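Ribonucleotide monophosphatase NagD (Escherichia coli, PDB 2C4N) probably removes phosphate from a broad range of nucleotides and other phosphate esters, as a magnesium-dependent hydrolase of the HAD superfamily. Local coordinates at residues A[43-48]-A[142-147]; A[114-119]-A[138-143]. All coordinates share one frame; numbering follows the deposited sequence.

Contact 1 is where the two domains meet at the active site. Its segment 43-48 follows strand 38-42 of the HAD core sheet, and its segment 142-147 begins at the end of strand 139-142 of the second, four-stranded sheet, that of the cap. Contact 2 lies inside that cap sheet and pairs strand 139-142 with strand 105-116. The two contacts share Ala142 and Thr143, and the centres of the contacts are about 10 Å apart. The chain leaves strand 139-142 and reaches Asp146, which probably confers substrate specificity, four residues later. In contact 1 the side chain of Tyr44 lies about 7 Å from the bound magnesium. The contacts also touch directly, Ser46 OG packing 3.9 Å from Glu118 CG.

Contact 1: A[43-48]-A[142-147]. With PO4 (phosphate ion), chain D.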
loop_
_atom_site.group_PDB
_atom_site.type_symbol
_atom_site.label_atom_id
_atom_site.label_comp_id
_atom_site.label_asym_id
_atom_site.label_seq_id
_atom_site.Cartn_x
_atom_site.Cartn_y
_atom_site.Cartn_z
ATOM N N ASN A 43 -0.135 13.420 -20.877
ATOM C CA ASN A 43 0.546 13.237 -19.606
ATOM C C ASN A 43 2.032 12.981 -19.768
ATOM O O ASN A 43 2.780 13.055 -18.792
ATOM C CB ASN A 43 -0.084 12.071 -18.851
ATOM C CG ASN A 43 -0.663 12.493 -17.530
ATOM O OD1 ASN A 43 -1.156 13.613 -17.392
ATOM N ND2 ASN A 43 -0.635 11.592 -16.552
ATOM N N TYR A 44 2.469 12.685 -20.988
ATOM C CA TYR A 44 3.876 12.404 -21.201
ATOM C C TYR A 44 4.694 13.662 -21.464
ATOM O O TYR A 44 4.266 14.576 -22.162
ATOM C CB TYR A 44 4.028 11.330 -22.290
ATOM C CG TYR A 44 3.441 10.006 -21.805
ATOM C CD1 TYR A 44 2.088 9.708 -21.990
ATOM C CD2 TYR A 44 4.217 9.097 -21.075
ATOM C CE1 TYR A 44 1.522 8.545 -21.461
ATOM C CE2 TYR A 44 3.657 7.933 -20.542
ATOM C CZ TYR A 44 2.310 7.662 -20.738
ATOM O OH TYR A 44 1.755 6.513 -20.202
ATOM N N PRO A 45 5.886 13.730 -20.859
ATOM C CA PRO A 45 6.832 14.843 -20.943
ATOM C C PRO A 45 7.934 14.837 -21.978
ATOM O O PRO A 45 8.725 15.772 -22.019
ATOM C CB PRO A 45 7.425 14.849 -19.551
ATOM C CG PRO A 45 7.617 13.349 -19.318
ATOM C CD PRO A 45 6.320 12.752 -19.839
ATOM N N SER A 46 7.999 13.804 -22.807
ATOM C CA SER A 46 9.089 13.701 -23.778
ATOM C C SER A 46 9.058 14.594 -25.020
ATOM O O SER A 46 10.117 14.955 -25.540
ATOM C CB SER A 46 9.235 12.248 -24.236
ATOM O OG SER A 46 9.487 11.374 -23.145
ATOM N N GLN A 47 7.875 14.969 -25.496
ATOM C CA GLN A 47 7.823 15.759 -26.719
ATOM C C GLN A 47 7.579 17.249 -26.552
ATOM O O GLN A 47 6.884 17.672 -25.637
ATOM C CB GLN A 47 6.764 15.169 -27.651
ATOM C CG GLN A 47 7.013 13.711 -28.019
ATOM C CD GLN A 47 6.023 13.162 -29.036
ATOM O OE1 GLN A 47 4.867 12.888 -28.717
ATOM N NE2 GLN A 47 6.479 13.001 -30.276
ATOM N N THR A 48 8.162 18.043 -27.447
ATOM C CA THR A 48 7.972 19.491 -27.429
ATOM C C THR A 48 6.711 19.740 -28.245
ATOM O O THR A 48 6.217 18.833 -28.918
ATOM C CB THR A 48 9.125 20.230 -28.139
ATOM O OG1 THR A 48 9.162 19.822 -29.515
ATOM C CG2 THR A 48 10.463 19.911 -27.487
ATOM N N ALA A 142 7.105 15.405 -9.722
ATOM C CA ALA A 142 7.202 14.460 -10.832
ATOM C C ALA A 142 6.188 14.849 -11.903
ATOM O O ALA A 142 5.086 15.300 -11.588
ATOM C CB ALA A 142 6.941 13.036 -10.339
ATOM N N THR A 143 6.548 14.668 -13.170
ATOM C CA THR A 143 5.655 15.050 -14.261
ATOM C C THR A 143 4.351 14.262 -14.368
ATOM O O THR A 143 3.288 14.850 -14.552
ATOM C CB THR A 143 6.384 15.004 -15.634
ATOM O OG1 THR A 143 6.885 13.688 -15.882
ATOM C CG2 THR A 143 7.535 15.994 -15.656
ATOM N N ASN A 144 4.413 12.938 -14.256
ATOM C CA ASN A 144 3.199 12.129 -14.370
ATOM C C ASN A 144 3.354 10.787 -13.648
ATOM O O ASN A 144 4.441 10.222 -13.604
ATOM C CB ASN A 144 2.851 11.914 -15.855
ATOM C CG ASN A 144 3.962 11.217 -16.633
ATOM O OD1 ASN A 144 5.090 11.710 -16.720
ATOM N ND2 ASN A 144 3.640 10.063 -17.208
ATOM N N PRO A 145 2.255 10.256 -13.090
ATOM C CA PRO A 145 2.262 8.987 -12.356
ATOM C C PRO A 145 2.307 7.691 -13.166
ATOM O O PRO A 145 2.512 6.616 -12.600
ATOM C CB PRO A 145 1.004 9.088 -11.502
ATOM C CG PRO A 145 0.049 9.795 -12.428
ATOM C CD PRO A 145 0.914 10.873 -13.077
ATOM N N ASP A 146 2.112 7.783 -14.475
ATOM C CA ASP A 146 2.133 6.597 -15.330
ATOM C C ASP A 146 3.390 5.758 -15.081
ATOM O O ASP A 146 4.504 6.289 -15.079
ATOM C CB ASP A 146 2.064 7.035 -16.790
ATOM C CG ASP A 146 0.864 7.905 -17.067
ATOM O OD1 ASP A 146 -0.200 7.359 -17.428
ATOM O OD2 ASP A 146 0.978 9.137 -16.907
ATOM N N THR A 147 3.218 4.450 -14.885
ATOM C CA THR A 147 4.363 3.578 -14.614
ATOM C C THR A 147 5.155 3.193 -15.858
ATOM O O THR A 147 6.346 2.900 -15.773
ATOM C CB THR A 147 3.918 2.286 -13.888
ATOM O OG1 THR A 147 3.069 1.514 -14.747
ATOM C CG2 THR A 147 3.163 2.632 -12.619
HETATM P P PO4 D . -2.101 10.672 -22.921
HETATM O O1 PO4 D . -2.119 11.670 -24.019
HETATM O O2 PO4 D . -2.217 11.365 -21.616
HETATM O O3 PO4 D . -3.228 9.739 -23.083
HETATM O O4 PO4 D . -0.827 9.910 -22.972
#
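Asp146 OD2 accepts two amide N-H groups, one from each side of the interface between the HAD core and its cap. Asn43 ND2 donates a hydrogen bond to the syn lone pair of Asp146 OD2 at 3.0 Å. The bond is nearly straight, at 167°, and close to the plane of the Asn43 amide. Asn144 ND2 reaches Asp146 OD2 from the anti side at 2.8 Å, out of the carboxylate plane. The Asn43 amide and the carboxylate stand almost perpendicular, 89° apart. Two donors on one oxygen should restrict the turning of the carboxylate, which by similarity sets substrate specificity.

At the other end of the Asn144 amide, Thr143 OG1 donates to Asn144 OD1 at 2.8 Å, in the carbonyl plane. With chi1 at 59°, Asn144 CG is tucked between its own backbone N and carbonyl carbon, and the amide lies against Asn43 O. Lys176 N holds Asn43 OD1. Asn144 ND2 sits over one face of the Tyr44 ring, 4.0 Å from Tyr44 CE2. Tyr44 OH is hydrogen-bonded to His148 O and packs on Asp146 CB. Pro45 CG rests 3.5 Å from Thr143 OG1.

The bound phosphate is also hydrogen-bonded to Lys176 NZ, Thr42 OG1 and Asp11 N, substrate-binding residues by similarity, and probably marks the substrate phosphate site. Its O4 meets the Tyr44 ring edge in plane, and Asn43 N donates to phosphate O2 at 3.0 Å.

Contact 2: A[114-119]-A[138-143]; sequences VIVGET and ARFIAT
This is parallel strand pairing inside the cap sheet, where strands 105-116 and 139-142 are neighbours. With helix 124-135 they form a beta-alpha-beta unit. The short strand segments run 14° from parallel, their axes 4.7 Å apart at closest approach. Four backbone hydrogen bonds join them. Val114 N donates to Arg139 O at 2.8 Å, and Ile141 N returns a nearly straight bond to Val114 O. Val116 N then bonds to Ile141 O, and Thr143 N to Val116 O at 2.9 Å. A CA-H...O contact adds to this, with Ile115 CA 3.2 Å from Ile141 O.

Val114, Val116, Phe140 and Ala142 share one face of the sheet. The Phe140 ring turns its edge to Val114 O and Val116 CG2: Val116 CG2 lies in the ring plane, 3.8 Å from Phe140 CE1. Phe140 CG is anti to the backbone N (chi1 -164°), which carries the ring toward strand 105-116. Val114 CG2 packs on Ala138 CB at 3.7 Å. Helices 124-135 and 156-167 pack on this face. Ile115 and Ile141 point to the other face, against helix 71-80.

Past the strand ends, Thr143 lies beside Gly117. Thr143 OG1 sits 3.4 Å from Gly117 CA, and Thr143 CG2 also touches it. Replacing Thr143 by alanine removes OG1 and CG2 and would probably open a gap beside Gly117. Thr143 CG2 lies 3.8 Å from Val116 O.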
loop_
_atom_site.group_PDB
_atom_site.type_symbol
_atom_site.label_atom_id
_atom_site.label_comp_id
_atom_site.label_asym_id
_atom_site.label_seq_id
_atom_site.Cartn_x
_atom_site.Cartn_y
_atom_site.Cartn_z
ATOM N N VAL A 114 13.699 18.336 -6.606
ATOM C CA VAL A 114 14.146 17.116 -7.266
ATOM C C VAL A 114 12.973 16.933 -8.223
ATOM O O VAL A 114 11.828 16.790 -7.789
ATOM C CB VAL A 114 14.227 15.902 -6.317
ATOM C CG1 VAL A 114 14.307 14.607 -7.137
ATOM C CG2 VAL A 114 15.465 16.016 -5.433
ATOM N N ILE A 115 13.247 16.982 -9.521
ATOM C CA ILE A 115 12.196 16.857 -10.514
ATOM C C ILE A 115 12.423 15.614 -11.351
ATOM O O ILE A 115 13.491 15.434 -11.932
ATOM C CB ILE A 115 12.178 18.079 -11.443
ATOM C CG1 ILE A 115 12.102 19.360 -10.606
ATOM C CG2 ILE A 115 11.007 17.978 -12.405
ATOM C CD1 ILE A 115 12.316 20.620 -11.402
ATOM N N VAL A 116 11.411 14.758 -11.410
ATOM C CA VAL A 116 11.516 13.531 -12.174
ATOM C C VAL A 116 10.543 13.516 -13.342
ATOM O O VAL A 116 9.342 13.742 -13.175
ATOM C CB VAL A 116 11.236 12.283 -11.293
ATOM C CG1 VAL A 116 11.445 11.005 -12.111
ATOM C CG2 VAL A 116 12.145 12.290 -10.069
ATOM N N GLY A 117 11.082 13.270 -14.529
ATOM C CA GLY A 117 10.264 13.182 -15.726
ATOM C C GLY A 117 10.535 11.806 -16.301
ATOM O O GLY A 117 10.247 10.797 -15.660
ATOM N N GLU A 118 11.094 11.765 -17.504
ATOM C CA GLU A 118 11.444 10.508 -18.149
ATOM C C GLU A 118 12.809 10.622 -18.821
ATOM O O GLU A 118 13.147 11.651 -19.411
ATOM C CB GLU A 118 10.388 10.116 -19.188
ATOM C CG GLU A 118 10.901 9.176 -20.277
ATOM C CD GLU A 118 11.194 7.760 -19.797
ATOM O OE1 GLU A 118 11.677 7.577 -18.659
ATOM O OE2 GLU A 118 10.954 6.815 -20.582
ATOM N N THR A 119 13.601 9.565 -18.708
ATOM C CA THR A 119 14.910 9.544 -19.341
ATOM C C THR A 119 15.386 8.109 -19.436
ATOM O O THR A 119 15.389 7.381 -18.447
ATOM C CB THR A 119 15.950 10.377 -18.565
ATOM O OG1 THR A 119 17.242 10.179 -19.154
ATOM C CG2 THR A 119 15.990 9.971 -17.094
ATOM N N ALA A 138 14.496 18.100 -0.064
ATOM C CA ALA A 138 14.239 18.752 -1.343
ATOM C C ALA A 138 12.775 18.568 -1.734
ATOM O O ALA A 138 12.170 17.536 -1.428
ATOM C CB ALA A 138 15.144 18.163 -2.411
ATOM N N ARG A 139 12.198 19.566 -2.399
ATOM C CA ARG A 139 10.807 19.468 -2.837
ATOM C C ARG A 139 10.736 18.475 -4.005
ATOM O O ARG A 139 11.339 18.685 -5.062
ATOM C CB ARG A 139 10.290 20.860 -3.225
ATOM C CG ARG A 139 10.253 21.810 -2.018
ATOM C CD ARG A 139 9.997 23.264 -2.407
ATOM N NE ARG A 139 8.679 23.468 -3.007
ATOM C CZ ARG A 139 8.193 24.660 -3.347
ATOM N NH1 ARG A 139 8.919 25.751 -3.144
ATOM N NH2 ARG A 139 6.989 24.762 -3.892
ATOM N N PHE A 140 9.991 17.395 -3.787
ATOM C CA PHE A 140 9.839 16.284 -4.730
ATOM C C PHE A 140 8.654 16.448 -5.705
ATOM O O PHE A 140 7.492 16.332 -5.316
ATOM C CB PHE A 140 9.699 15.002 -3.890
ATOM C CG PHE A 140 9.914 13.712 -4.650
ATOM C CD1 PHE A 140 10.486 13.691 -5.922
ATOM C CD2 PHE A 140 9.563 12.501 -4.055
ATOM C CE1 PHE A 140 10.702 12.476 -6.590
ATOM C CE2 PHE A 140 9.773 11.284 -4.706
ATOM C CZ PHE A 140 10.344 11.268 -5.976
ATOM N N ILE A 141 8.971 16.715 -6.972
ATOM C CA ILE A 141 7.964 16.916 -8.016
ATOM C C ILE A 141 8.191 15.930 -9.160
ATOM O O ILE A 141 9.332 15.671 -9.543
ATOM C CB ILE A 141 8.060 18.338 -8.636
ATOM C CG1 ILE A 141 8.199 19.398 -7.540
ATOM C CG2 ILE A 141 6.841 18.605 -9.499
ATOM C CD1 ILE A 141 7.015 19.492 -6.616
ATOM N N ALA A 142 7.105 15.405 -9.722
ATOM C CA ALA A 142 7.202 14.460 -10.832
ATOM C C ALA A 142 6.188 14.849 -11.903
ATOM O O ALA A 142 5.086 15.300 -11.588
ATOM C CB ALA A 142 6.941 13.036 -10.339
ATOM N N THR A 143 6.548 14.668 -13.170
ATOM C CA THR A 143 5.655 15.050 -14.261
ATOM C C THR A 143 4.351 14.262 -14.368
ATOM O O THR A 143 3.288 14.850 -14.552
ATOM C CB THR A 143 6.384 15.004 -15.634
ATOM O OG1 THR A 143 6.885 13.688 -15.882
ATOM C CG2 THR A 143 7.535 15.994 -15.656
#